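PDB 6ZS0: DMATS type aromatic prenyltransferase from Streptomyces coelicolor, which probably catalyses transfer of a dimethylallyl group to C5 of the tryptophan indole, within an ABBA-barrel fold. Local coordinates for residues T104-R108 against W109-T113. Sequence-based numbering, arbitrary orientation.
Sequences TMARR and WHFTT
Met105 and Ala106 offer their carbonyls to the two residues that bring a helix to its close, a worked example of how a surface helix is ended and its chain turned back over its own last turn. Trp109 N reaches Met105 O at 2.9 Å in a fairly straight bond. His110, in left-handed conformation with positive phi, follows with its N 2.6 Å from Ala106 O; this second i to i+4 bond is more bent, at 132°, and its donor lies tilted from the carbonyl plane.

Two CH-pi contacts flank this backbone turn. With CG anti to the backbone N (chi1 -178°) and the chain extended as far as NE, Arg108 runs alongside Trp109 in the same direction, setting its CG 3.8 Å from the centroid of the five-membered ring, almost straight above it. Farther out, Trp109 CZ2 lies over one face of the guanidinium, toward its rim, the two planes 26° apart. Beyond the turn, Phe111 turns its ring back against the last helical turn and presents a face to Ala106 CA, 3.7 Å from the ring centroid.

Apolar packing joins the two aromatics through Met105 CB, which touches Trp109 CZ3 at 3.7 Å and meets Phe111 at its edge. Ala106 CB rests on Phe111 CE2 at 3.6 Å and also meets Thr113 CG2. Were Trp109 replaced by an alanine, the aliphatic part of Arg108 would probably lose the flat surface it lies along, and a gap would open beside Met105 CB.

In the barrel fold, this end of helix 91-109 packs on helix 25-39, where Trp109 and Arg108 share Val34, while Met105 reaches Cys136 and Leu138 of strand 135-139, and Thr112 pairs by backbone with Gly196, just past strand 191-195.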
loop_
_atom_site.group_PDB
_atom_site.type_symbol
_atom_site.label_atom_id
_atom_site.label_comp_id
_atom_site.label_asym_id
_atom_site.label_seq_id
_atom_site.Cartn_x
_atom_site.Cartn_y
_atom_site.Cartn_z
ATOM N N THR A 104 -6.408 -1.925 -19.592
ATOM C CA THR A 104 -7.882 -1.823 -19.612
ATOM C C THR A 104 -8.334 -0.576 -18.856
ATOM O O THR A 104 -9.195 0.171 -19.347
ATOM C CB THR A 104 -8.511 -3.104 -19.084
ATOM O OG1 THR A 104 -8.062 -4.128 -19.981
ATOM C CG2 THR A 104 -10.021 -3.041 -19.062
ATOM N N MET A 105 -7.744 -0.293 -17.707
ATOM C CA MET A 105 -8.107 0.933 -16.959
ATOM C C MET A 105 -7.750 2.160 -17.799
ATOM O O MET A 105 -8.535 3.127 -17.797
ATOM C CB MET A 105 -7.355 0.973 -15.630
ATOM C CG MET A 105 -7.768 -0.127 -14.704
ATOM S SD MET A 105 -6.630 -0.164 -13.262
ATOM C CE MET A 105 -7.129 -1.716 -12.522
ATOM N N ALA A 106 -6.611 2.146 -18.471
ATOM C CA ALA A 106 -6.141 3.283 -19.305
ATOM C C ALA A 106 -7.112 3.498 -20.461
ATOM O O ALA A 106 -7.356 4.693 -20.782
ATOM C CB ALA A 106 -4.747 3.077 -19.804
ATOM N N ARG A 107 -7.649 2.457 -21.059
ATOM C CA ARG A 107 -8.602 2.619 -22.194
ATOM C C ARG A 107 -9.916 3.180 -21.659
ATOM O O ARG A 107 -10.633 3.869 -22.419
ATOM C CB ARG A 107 -8.810 1.312 -22.933
ATOM C CG ARG A 107 -7.572 0.817 -23.658
ATOM C CD ARG A 107 -7.927 -0.294 -24.622
ATOM N NE ARG A 107 -8.572 -1.426 -23.972
ATOM C CZ ARG A 107 -7.958 -2.427 -23.348
ATOM N NH1 ARG A 107 -8.680 -3.397 -22.808
ATOM N NH2 ARG A 107 -6.637 -2.465 -23.260
ATOM N N ARG A 108 -10.226 2.931 -20.407
ATOM C CA ARG A 108 -11.467 3.431 -19.790
ATOM C C ARG A 108 -11.343 4.916 -19.440
ATOM O O ARG A 108 -12.306 5.672 -19.749
ATOM C CB ARG A 108 -11.801 2.624 -18.546
ATOM C CG ARG A 108 -13.097 3.046 -17.872
ATOM C CD ARG A 108 -13.519 2.046 -16.840
ATOM N NE ARG A 108 -14.694 2.547 -16.143
ATOM C CZ ARG A 108 -15.356 1.902 -15.205
ATOM N NH1 ARG A 108 -16.395 2.487 -14.631
ATOM N NH2 ARG A 108 -14.982 0.690 -14.837
ATOM N N TRP A 109 -10.268 5.304 -18.758
ATOM C CA TRP A 109 -10.090 6.680 -18.196
ATOM C C TRP A 109 -9.069 7.519 -18.979
ATOM O O TRP A 109 -8.967 8.719 -18.711
ATOM C CB TRP A 109 -9.736 6.609 -16.711
ATOM C CG TRP A 109 -10.825 5.969 -15.919
ATOM C CD1 TRP A 109 -12.126 6.357 -15.867
ATOM C CD2 TRP A 109 -10.715 4.812 -15.072
ATOM N NE1 TRP A 109 -12.842 5.511 -15.063
ATOM C CE2 TRP A 109 -12.008 4.561 -14.556
ATOM C CE3 TRP A 109 -9.664 3.961 -14.709
ATOM C CZ2 TRP A 109 -12.264 3.496 -13.693
ATOM C CZ3 TRP A 109 -9.921 2.910 -13.850
ATOM C CH2 TRP A 109 -11.206 2.683 -13.355
ATOM N N HIS A 110 -8.344 6.909 -19.909
ATOM C CA HIS A 110 -7.474 7.607 -20.885
ATOM C C HIS A 110 -6.331 8.341 -20.162
ATOM O O HIS A 110 -5.847 9.356 -20.730
ATOM C CB HIS A 110 -8.326 8.538 -21.778
ATOM C CG HIS A 110 -9.706 8.027 -22.080
ATOM N ND1 HIS A 110 -9.953 7.040 -23.019
ATOM C CD2 HIS A 110 -10.912 8.364 -21.573
ATOM C CE1 HIS A 110 -11.252 6.798 -23.071
ATOM N NE2 HIS A 110 -11.859 7.592 -22.191
ATOM N N PHE A 111 -5.882 7.850 -18.991
ATOM C CA PHE A 111 -4.612 8.306 -18.366
ATOM C C PHE A 111 -3.459 7.866 -19.276
ATOM O O PHE A 111 -3.616 6.951 -20.118
ATOM C CB PHE A 111 -4.463 7.853 -16.908
ATOM C CG PHE A 111 -4.508 6.371 -16.658
ATOM C CD1 PHE A 111 -5.668 5.770 -16.208
ATOM C CD2 PHE A 111 -3.378 5.587 -16.823
ATOM C CE1 PHE A 111 -5.717 4.410 -15.972
ATOM C CE2 PHE A 111 -3.438 4.219 -16.598
ATOM C CZ PHE A 111 -4.606 3.636 -16.175
ATOM N N THR A 112 -2.332 8.545 -19.169
ATOM C CA THR A 112 -1.147 8.291 -20.026
ATOM C C THR A 112 -0.341 7.149 -19.392
ATOM O O THR A 112 -0.183 7.145 -18.148
ATOM C CB THR A 112 -0.368 9.594 -20.247
ATOM O OG1 THR A 112 -1.155 10.350 -21.181
ATOM C CG2 THR A 112 1.035 9.385 -20.770
ATOM N N THR A 113 0.132 6.218 -20.211
ATOM C CA THR A 113 0.922 5.037 -19.769
ATOM C C THR A 113 2.335 5.076 -20.364
ATOM O O THR A 113 3.018 4.073 -20.255
ATOM C CB THR A 113 0.221 3.728 -20.150
ATOM O OG1 THR A 113 0.020 3.745 -21.567
ATOM C CG2 THR A 113 -1.094 3.534 -19.422
#